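Local coordinates for tail fiber protein (Acinetobacter phage AM24, PDB 5W5P) that probably binds and degrades the capsular polysaccharide of its Acinetobacter baumannii host as a trimeric phage tailspike, at residues V136-A141 against R206-Q211; K40-L45 against D84-I89; S583-A588 against G594-V599. All coordinates share one frame; numbering follows the deposited sequence.

Interaction 1 of 3, residues V136-A141 against R206-Q211; sequences VWFGNA and RGLRFQ
Phe-138 and Leu-208 meet with matching first torsions. In both, CG lies anti to the carbonyl carbon and beside the backbone N (chi1 -76° in Phe-138, -79° in Leu-208). This turn carries the end of Leu-208 toward Phe-138, and its CD2 methyl does most of the touching. Leu-208 CD2 comes to 3.7 Å from Phe-138 CB and to 3.9 Å from Phe-138 CD1. The second methyl touches more lightly, with Leu-208 CD1 at 4.2 Å from Phe-138 CD1. Leu-208 CD2 approaches the ring at a slant, near the root of the side chain. Ile-166 of strand 164-169 packs on both residues. Phe-145 meets the Phe-138 ring edge-to-face, and Val-125 of helix 122-132 also touches it. The pair is therefore part of the hydrophobic interior near the start of the parallel beta-helix, the fold that phage tailspikes commonly use.

A second touch lies toward the subunit interface. The Arg-209 chain bends at chi3 (-69°), and its guanidinium comes up beside Ala-141. Arg-209 NH2 is 3.5 Å from Ala-141 O, with the oxygen at the edge of the guanidinium and near its plane. The same nitrogen is 3.9 Å from Ala-141 CB. The firmer polar partners of this arginine lie elsewhere. Its NE bonds to Gly-170 O of the same chain, and its NH1 bonds to Asp-161 O of the second subunit. Ala-141 packs on Tyr-133 of that subunit.

The chemistry is thus divided. The Phe-138 and Leu-208 pair is apolar and acts by close packing inside one chain. The buried Arg-209 has backbone carbonyls of two subunits as partners. These carbonyls would help to offset its positive charge, and the bond to Asp-161 O ties this part of the beta-helix to the second subunit.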
loop_
_atom_site.group_PDB
_atom_site.type_symbol
_atom_site.label_atom_id
_atom_site.label_comp_id
_atom_site.label_asym_id
_atom_site.label_seq_id
_atom_site.Cartn_x
_atom_site.Cartn_y
_atom_site.Cartn_z
ATOM N N VAL A 136 -27.740 -13.273 -4.289
ATOM C CA VAL A 136 -28.966 -12.489 -4.319
ATOM C C VAL A 136 -28.685 -11.140 -4.967
ATOM O O VAL A 136 -27.613 -10.556 -4.769
ATOM C CB VAL A 136 -29.533 -12.334 -2.896
ATOM C CG1 VAL A 136 -30.890 -11.652 -2.912
ATOM C CG2 VAL A 136 -29.647 -13.696 -2.262
ATOM N N TRP A 137 -29.651 -10.652 -5.746
ATOM C CA TRP A 137 -29.526 -9.418 -6.514
ATOM C C TRP A 137 -30.822 -8.632 -6.368
ATOM O O TRP A 137 -31.905 -9.179 -6.594
ATOM C CB TRP A 137 -29.220 -9.743 -7.984
ATOM C CG TRP A 137 -29.290 -8.610 -8.990
ATOM C CD1 TRP A 137 -28.276 -7.773 -9.360
ATOM C CD2 TRP A 137 -30.429 -8.231 -9.780
ATOM N NE1 TRP A 137 -28.715 -6.886 -10.317
ATOM C CE2 TRP A 137 -30.032 -7.150 -10.596
ATOM C CE3 TRP A 137 -31.740 -8.705 -9.881
ATOM C CZ2 TRP A 137 -30.906 -6.530 -11.495
ATOM C CZ3 TRP A 137 -32.604 -8.090 -10.771
ATOM C CH2 TRP A 137 -32.184 -7.013 -11.563
ATOM N N PHE A 138 -30.712 -7.358 -5.993
ATOM C CA PHE A 138 -31.862 -6.588 -5.539
ATOM C C PHE A 138 -32.432 -5.644 -6.592
ATOM O O PHE A 138 -33.453 -5.002 -6.330
ATOM C CB PHE A 138 -31.493 -5.795 -4.286
ATOM C CG PHE A 138 -31.413 -6.635 -3.038
ATOM C CD1 PHE A 138 -30.254 -7.330 -2.721
ATOM C CD2 PHE A 138 -32.499 -6.730 -2.181
ATOM C CE1 PHE A 138 -30.178 -8.100 -1.571
ATOM C CE2 PHE A 138 -32.428 -7.497 -1.029
ATOM C CZ PHE A 138 -31.263 -8.180 -0.723
ATOM N N GLY A 139 -31.811 -5.535 -7.764
ATOM C CA GLY A 139 -32.391 -4.753 -8.843
ATOM C C GLY A 139 -31.929 -3.306 -8.874
ATOM O O GLY A 139 -30.923 -2.924 -8.269
ATOM N N ASN A 140 -32.706 -2.483 -9.583
ATOM C CA ASN A 140 -32.295 -1.126 -9.919
ATOM C C ASN A 140 -32.776 -0.115 -8.877
ATOM O O ASN A 140 -33.465 -0.448 -7.908
ATOM C CB ASN A 140 -32.790 -0.747 -11.317
ATOM C CG ASN A 140 -34.311 -0.666 -11.415
ATOM O OD1 ASN A 140 -35.040 -1.350 -10.697
ATOM N ND2 ASN A 140 -34.790 0.170 -12.319
ATOM N N ALA A 141 -32.408 1.152 -9.090
ATOM C CA ALA A 141 -32.649 2.207 -8.112
ATOM C C ALA A 141 -34.125 2.498 -7.891
ATOM O O ALA A 141 -34.466 3.164 -6.909
ATOM C CB ALA A 141 -31.932 3.491 -8.532
ATOM N N ARG A 206 -21.782 -4.515 -4.030
ATOM C CA ARG A 206 -21.720 -4.035 -5.410
ATOM C C ARG A 206 -23.106 -3.622 -5.904
ATOM O O ARG A 206 -24.025 -4.445 -5.962
ATOM C CB ARG A 206 -21.130 -5.118 -6.314
ATOM C CG ARG A 206 -20.789 -4.653 -7.727
ATOM C CD ARG A 206 -19.603 -3.702 -7.726
ATOM N NE ARG A 206 -18.413 -4.319 -7.144
ATOM C CZ ARG A 206 -17.280 -3.672 -6.887
ATOM N NH1 ARG A 206 -17.180 -2.378 -7.160
ATOM N NH2 ARG A 206 -16.248 -4.318 -6.355
ATOM N N GLY A 207 -23.257 -2.340 -6.235
ATOM C CA GLY A 207 -24.510 -1.839 -6.768
ATOM C C GLY A 207 -25.651 -1.755 -5.779
ATOM O O GLY A 207 -26.816 -1.776 -6.194
ATOM N N LEU A 208 -25.352 -1.657 -4.482
ATOM C CA LEU A 208 -26.363 -1.632 -3.435
ATOM C C LEU A 208 -26.188 -0.401 -2.559
ATOM O O LEU A 208 -25.065 0.030 -2.281
ATOM C CB LEU A 208 -26.286 -2.875 -2.549
ATOM C CG LEU A 208 -26.894 -4.161 -3.088
ATOM C CD1 LEU A 208 -26.668 -5.276 -2.089
ATOM C CD2 LEU A 208 -28.378 -3.969 -3.381
ATOM N N ARG A 209 -27.313 0.145 -2.106
ATOM C CA ARG A 209 -27.337 1.288 -1.197
ATOM C C ARG A 209 -27.989 0.833 0.103
ATOM O O ARG A 209 -29.214 0.706 0.175
ATOM C CB ARG A 209 -28.092 2.457 -1.814
ATOM C CG ARG A 209 -27.473 3.002 -3.089
ATOM C CD ARG A 209 -28.342 4.086 -3.694
ATOM N NE ARG A 209 -29.591 3.548 -4.218
ATOM C CZ ARG A 209 -30.771 4.161 -4.132
ATOM N NH1 ARG A 209 -30.872 5.338 -3.530
ATOM N NH2 ARG A 209 -31.852 3.594 -4.652
ATOM N N PHE A 210 -27.177 0.573 1.125
ATOM C CA PHE A 210 -27.692 0.239 2.445
ATOM C C PHE A 210 -27.923 1.529 3.217
ATOM O O PHE A 210 -27.047 2.394 3.261
ATOM C CB PHE A 210 -26.725 -0.682 3.190
ATOM C CG PHE A 210 -26.642 -2.067 2.608
ATOM C CD1 PHE A 210 -25.545 -2.458 1.853
ATOM C CD2 PHE A 210 -27.671 -2.977 2.805
ATOM C CE1 PHE A 210 -25.466 -3.740 1.321
ATOM C CE2 PHE A 210 -27.609 -4.250 2.269
ATOM C CZ PHE A 210 -26.505 -4.634 1.526
ATOM N N GLN A 211 -29.108 1.669 3.800
ATOM C CA GLN A 211 -29.499 2.925 4.421
ATOM C C GLN A 211 -30.269 2.664 5.705
ATOM O O GLN A 211 -31.126 1.775 5.758
ATOM C CB GLN A 211 -30.352 3.772 3.461
ATOM C CG GLN A 211 -30.642 5.186 3.955
ATOM C CD GLN A 211 -31.130 6.112 2.850
ATOM O OE1 GLN A 211 -30.947 5.832 1.663
ATOM N NE2 GLN A 211 -31.755 7.223 3.237
#

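Interaction 2 of 3, residues K40-L45 against D84-I89; sequences KTFDDL and DNDGTI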
loop_
_atom_site.group_PDB
_atom_site.type_symbol
_atom_site.label_atom_id
_atom_site.label_comp_id
_atom_site.label_asym_id
_atom_site.label_seq_id
_atom_site.Cartn_x
_atom_site.Cartn_y
_atom_site.Cartn_z
ATOM N N LYS A 40 -51.205 -12.583 -16.801
ATOM C CA LYS A 40 -50.705 -11.353 -16.203
ATOM C C LYS A 40 -50.101 -11.583 -14.821
ATOM O O LYS A 40 -49.028 -11.051 -14.519
ATOM C CB LYS A 40 -51.828 -10.314 -16.127
ATOM C CG LYS A 40 -51.491 -9.115 -15.265
ATOM C CD LYS A 40 -52.637 -8.134 -15.192
ATOM C CE LYS A 40 -52.148 -6.751 -14.776
ATOM N NZ LYS A 40 -53.070 -6.131 -13.775
ATOM N N THR A 41 -50.763 -12.378 -13.982
ATOM C CA THR A 41 -50.371 -12.572 -12.592
ATOM C C THR A 41 -50.035 -14.036 -12.324
ATOM O O THR A 41 -50.244 -14.914 -13.163
ATOM C CB THR A 41 -51.484 -12.113 -11.641
ATOM O OG1 THR A 41 -52.603 -13.003 -11.755
ATOM C CG2 THR A 41 -51.932 -10.697 -11.982
ATOM N N PHE A 42 -49.499 -14.288 -11.125
ATOM C CA PHE A 42 -49.198 -15.655 -10.707
ATOM C C PHE A 42 -50.456 -16.505 -10.639
ATOM O O PHE A 42 -50.414 -17.704 -10.935
ATOM C CB PHE A 42 -48.503 -15.653 -9.340
ATOM C CG PHE A 42 -47.005 -15.496 -9.400
ATOM C CD1 PHE A 42 -46.387 -14.917 -10.498
ATOM C CD2 PHE A 42 -46.216 -15.921 -8.340
ATOM C CE1 PHE A 42 -45.009 -14.770 -10.537
ATOM C CE2 PHE A 42 -44.837 -15.779 -8.373
ATOM C CZ PHE A 42 -44.233 -15.204 -9.474
ATOM N N ASP A 43 -51.583 -15.909 -10.241
ATOM C CA ASP A 43 -52.834 -16.657 -10.184
ATOM C C ASP A 43 -53.283 -17.108 -11.569
ATOM O O ASP A 43 -53.859 -18.194 -11.710
ATOM C CB ASP A 43 -53.922 -15.814 -9.516
ATOM C CG ASP A 43 -55.157 -16.626 -9.167
ATOM O OD1 ASP A 43 -55.039 -17.571 -8.357
ATOM O OD2 ASP A 43 -56.250 -16.321 -9.699
ATOM N N ASP A 44 -53.027 -16.298 -12.600
ATOM C CA ASP A 44 -53.372 -16.706 -13.957
ATOM C C ASP A 44 -52.570 -17.921 -14.398
ATOM O O ASP A 44 -53.091 -18.771 -15.126
ATOM C CB ASP A 44 -53.148 -15.550 -14.929
ATOM C CG ASP A 44 -54.070 -14.383 -14.662
ATOM O OD1 ASP A 44 -55.151 -14.598 -14.074
ATOM O OD2 ASP A 44 -53.711 -13.248 -15.043
ATOM N N LEU A 45 -51.307 -18.025 -13.977
ATOM C CA LEU A 45 -50.516 -19.197 -14.339
ATOM C C LEU A 45 -51.017 -20.441 -13.619
ATOM O O LEU A 45 -51.194 -21.494 -14.244
ATOM C CB LEU A 45 -49.040 -18.956 -14.034
ATOM C CG LEU A 45 -48.103 -20.123 -14.350
ATOM C CD1 LEU A 45 -47.953 -20.320 -15.853
ATOM C CD2 LEU A 45 -46.748 -19.906 -13.703
ATOM N N ASP A 84 -44.895 -25.889 -4.262
ATOM C CA ASP A 84 -44.940 -24.485 -4.646
ATOM C C ASP A 84 -44.133 -23.650 -3.654
ATOM O O ASP A 84 -44.331 -23.756 -2.439
ATOM C CB ASP A 84 -46.396 -24.012 -4.694
ATOM C CG ASP A 84 -46.566 -22.681 -5.405
ATOM O OD1 ASP A 84 -45.960 -21.680 -4.963
ATOM O OD2 ASP A 84 -47.318 -22.632 -6.401
ATOM N N ASN A 85 -43.216 -22.827 -4.167
ATOM C CA ASN A 85 -42.435 -21.931 -3.321
ATOM C C ASN A 85 -42.774 -20.462 -3.539
ATOM O O ASN A 85 -42.129 -19.599 -2.936
ATOM C CB ASN A 85 -40.926 -22.165 -3.522
ATOM C CG ASN A 85 -40.433 -21.773 -4.909
ATOM O OD1 ASN A 85 -41.169 -21.229 -5.726
ATOM N ND2 ASN A 85 -39.171 -22.068 -5.178
ATOM N N ASP A 86 -43.760 -20.162 -4.388
ATOM C CA ASP A 86 -44.236 -18.794 -4.614
ATOM C C ASP A 86 -43.139 -17.892 -5.182
ATOM O O ASP A 86 -43.089 -16.693 -4.897
ATOM C CB ASP A 86 -44.825 -18.196 -3.332
ATOM C CG ASP A 86 -45.869 -17.129 -3.613
ATOM O OD1 ASP A 86 -46.679 -17.323 -4.541
ATOM O OD2 ASP A 86 -45.883 -16.102 -2.905
ATOM N N GLY A 87 -42.260 -18.462 -6.005
ATOM C CA GLY A 87 -41.223 -17.662 -6.624
ATOM C C GLY A 87 -40.575 -18.273 -7.850
ATOM O O GLY A 87 -40.466 -17.614 -8.888
ATOM N N THR A 88 -40.113 -19.519 -7.742
ATOM C CA THR A 88 -39.472 -20.200 -8.857
ATOM C C THR A 88 -40.135 -21.514 -9.226
ATOM O O THR A 88 -39.949 -21.980 -10.353
ATOM C CB THR A 88 -37.988 -20.468 -8.555
ATOM O OG1 THR A 88 -37.871 -21.281 -7.379
ATOM C CG2 THR A 88 -37.238 -19.153 -8.341
ATOM N N ILE A 89 -40.891 -22.122 -8.318
ATOM C CA ILE A 89 -41.695 -23.302 -8.605
ATOM C C ILE A 89 -43.129 -22.950 -8.244
ATOM O O ILE A 89 -43.460 -22.802 -7.060
ATOM C CB ILE A 89 -41.217 -24.537 -7.830
ATOM C CG1 ILE A 89 -39.696 -24.676 -7.914
ATOM C CG2 ILE A 89 -41.880 -25.795 -8.373
ATOM C CD1 ILE A 89 -39.170 -25.939 -7.284
#
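Phe-42 lays the rim of its ring against the backbone and carboxylate of Asp-86. Phe-42 CE2 is 4.0 Å from Asp-86 O, which sits at the ring edge and in the ring plane. Phe-42 CD2 is 4.1 Å from Asp-86 OD1, and ring and carboxylate planes stand 86° apart. The Asp-86 carboxylate is engaged elsewhere, in salt bridges to Arg-62 and Arg-46. Leu-90 and Val-59 also pack on Phe-42.

Both backbones are braced by their own side chains. In 84-89, Asn-85 OD1 accepts from three backbone nitrogens, those of Gly-87, Thr-88 and Ile-89. The bond from Ile-89 N is 2.8 Å to Asn-85 OD1 and nearly straight at 171°. Asn-85 ND2 donates to Thr-88 OG1 in the amide plane, at 2.7 Å, which fixes the rotation of the amide. Asp-84 OD1 accepts from Asp-86 N at 2.7 Å.

In 40-45, Asp-44 OD2 takes the backbone N-H groups of Lys-40 and Thr-41. Thr-41 OG1 in turn accepts a weak bond from Asp-44 N. This pairing is a capping box at the start of helix 42-46. Phe-42, just after the cap, meets a loop built on consecutive Asx turns at Asp-84 and Asn-85.

Interaction 3 of 3, residues S583-A588 against G594-V599; sequences SGYVAA and GATAKV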
loop_
_atom_site.group_PDB
_atom_site.type_symbol
_atom_site.label_atom_id
_atom_site.label_comp_id
_atom_site.label_asym_id
_atom_site.label_seq_id
_atom_site.Cartn_x
_atom_site.Cartn_y
_atom_site.Cartn_z
ATOM N N SER A 583 53.139 7.420 14.732
ATOM C CA SER A 583 54.542 7.179 15.030
ATOM C C SER A 583 54.686 6.102 16.107
ATOM O O SER A 583 53.705 5.543 16.608
ATOM C CB SER A 583 55.226 8.479 15.457
ATOM O OG SER A 583 54.560 9.066 16.563
ATOM N N GLY A 584 55.937 5.810 16.458
ATOM C CA GLY A 584 56.231 4.826 17.482
ATOM C C GLY A 584 55.891 3.400 17.111
ATOM O O GLY A 584 55.585 2.592 17.994
ATOM N N TYR A 585 55.947 3.060 15.827
ATOM C CA TYR A 585 55.544 1.738 15.367
ATOM C C TYR A 585 56.733 0.787 15.349
ATOM O O TYR A 585 57.780 1.096 14.770
ATOM C CB TYR A 585 54.921 1.813 13.972
ATOM C CG TYR A 585 54.527 0.461 13.425
ATOM C CD1 TYR A 585 53.262 -0.066 13.675
ATOM C CD2 TYR A 585 55.420 -0.297 12.676
ATOM C CE1 TYR A 585 52.895 -1.301 13.183
ATOM C CE2 TYR A 585 55.064 -1.534 12.185
ATOM C CZ TYR A 585 53.799 -2.030 12.441
ATOM O OH TYR A 585 53.436 -3.261 11.954
ATOM N N VAL A 586 56.556 -0.376 15.972
ATOM C CA VAL A 586 57.515 -1.475 15.905
ATOM C C VAL A 586 56.725 -2.745 15.623
ATOM O O VAL A 586 55.808 -3.090 16.379
ATOM C CB VAL A 586 58.337 -1.618 17.200
ATOM C CG1 VAL A 586 59.178 -2.885 17.156
ATOM C CG2 VAL A 586 59.214 -0.396 17.414
ATOM N N ALA A 587 57.071 -3.433 14.537
ATOM C CA ALA A 587 56.321 -4.610 14.124
ATOM C C ALA A 587 56.589 -5.791 15.050
ATOM O O ALA A 587 57.691 -5.960 15.583
ATOM C CB ALA A 587 56.678 -4.994 12.689
ATOM N N ALA A 588 55.557 -6.610 15.240
ATOM C CA ALA A 588 55.711 -7.872 15.948
ATOM C C ALA A 588 56.539 -8.842 15.115
ATOM O O ALA A 588 56.553 -8.778 13.882
ATOM C CB ALA A 588 54.343 -8.481 16.256
ATOM N N GLY A 594 55.605 -15.355 11.918
ATOM C CA GLY A 594 56.446 -14.365 11.281
ATOM C C GLY A 594 56.161 -12.962 11.777
ATOM O O GLY A 594 55.597 -12.740 12.854
ATOM N N ALA A 595 56.558 -11.995 10.959
ATOM C CA ALA A 595 56.469 -10.589 11.316
ATOM C C ALA A 595 55.208 -9.954 10.744
ATOM O O ALA A 595 54.599 -10.459 9.798
ATOM C CB ALA A 595 57.705 -9.828 10.828
ATOM N N THR A 596 54.820 -8.831 11.343
ATOM C CA THR A 596 53.693 -8.052 10.843
ATOM C C THR A 596 54.064 -7.419 9.508
ATOM O O THR A 596 55.056 -6.687 9.415
ATOM C CB THR A 596 53.306 -6.975 11.854
ATOM O OG1 THR A 596 52.934 -7.591 13.092
ATOM C CG2 THR A 596 52.148 -6.141 11.333
ATOM N N ALA A 597 53.274 -7.700 8.472
ATOM C CA ALA A 597 53.572 -7.221 7.131
ATOM C C ALA A 597 52.721 -6.034 6.707
ATOM O O ALA A 597 53.058 -5.378 5.717
ATOM C CB ALA A 597 53.397 -8.352 6.109
ATOM N N LYS A 598 51.642 -5.732 7.422
ATOM C CA LYS A 598 50.746 -4.676 6.975
ATOM C C LYS A 598 49.862 -4.228 8.124
ATOM O O LYS A 598 49.674 -4.943 9.112
ATOM C CB LYS A 598 49.871 -5.137 5.805
ATOM C CG LYS A 598 49.016 -6.347 6.130
ATOM C CD LYS A 598 48.415 -6.944 4.871
ATOM C CE LYS A 598 48.128 -8.417 5.039
ATOM N NZ LYS A 598 47.592 -9.022 3.793
ATOM N N VAL A 599 49.310 -3.031 7.963
ATOM C CA VAL A 599 48.255 -2.514 8.822
ATOM C C VAL A 599 46.983 -2.481 7.985
ATOM O O VAL A 599 46.907 -1.757 6.984
ATOM C CB VAL A 599 48.600 -1.129 9.384
ATOM C CG1 VAL A 599 47.388 -0.522 10.079
ATOM C CG2 VAL A 599 49.775 -1.239 10.342
HETATM O O HOH W 1 54.928 -4.357 10.138
#
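Thr-596, Ala-588 and Tyr-585 bury the most surface here. Thr-596 points toward 583-588 and uses each of its branches differently. Its CG2 methyl lies anti to the backbone N (chi1 -60° for OG1) and reaches the phenol end of Tyr-585. Thr-596 CG2 is 3.2 Å from Tyr-585 OH. Thr-596 OG1 lies on the side of Ala-588, 3.6 Å from Ala-588 CB, and bonds to His-563 outside the contact. At the branch point, Thr-596 CB is 4.0 Å from Ala-587 CB.

Ala-588 contributes mainly through its carbonyl. Thr-596 N donates to Ala-588 O at 3.1 Å, with an N-H...O angle of 154°. The same oxygen also receives a CA-H...O contact from Ala-595 CA at 3.1 Å. On its side-chain face, Ala-588 packs on Phe-561 and Leu-510.

Tyr-585 stretches across with CG anti to its backbone N (chi1 178°). A water sits at the ring edge, in its plane, 2.6 Å from Tyr-585 OH. The link from that water to Thr-596 O is modelled too short and stays doubtful. Further back, Tyr-585 CE1 lies 4.2 Å from Val-599 CG2, which approaches the ring obliquely. His-471 and Phe-564 both meet this ring edge-to-face.

The two segments run in roughly opposing directions and flank the short loop between them, in the C-terminal beta-rich domain. Just beyond Thr-596, Ala-597 and Lys-598 form a classic beta bulge opposite Lys-503.

The direct polar link between the segments is thus the bond from Thr-596 N to Ala-588 O. The rest is mainly side-chain packing. Tyr-585 is buried, its ring packs among apolar and aromatic groups, and its hydroxyl has a water partner.

In the fold
From the N terminus, interaction 2 comes first and closes a loop of 38 residues. It ties helix 42-46 to the loop before strand 89-91, in the small N-terminal domain. Interaction 1 then spans 64 residues and joins strand 135-140 to the region of strand 209-211, early in the parallel beta-helix. Interaction 3 closes a loop of five residues at the entry to strand 598-608, in the C-terminal domain. The three are in series; none nests or crosses. Interactions 1 and 2 lie on the same side of the chain's centre, about 24 Å apart between centres, without touching. Interaction 3 lies on the other side, its centre about 85 Å from that of interaction 1 and about 105 Å from that of interaction 2.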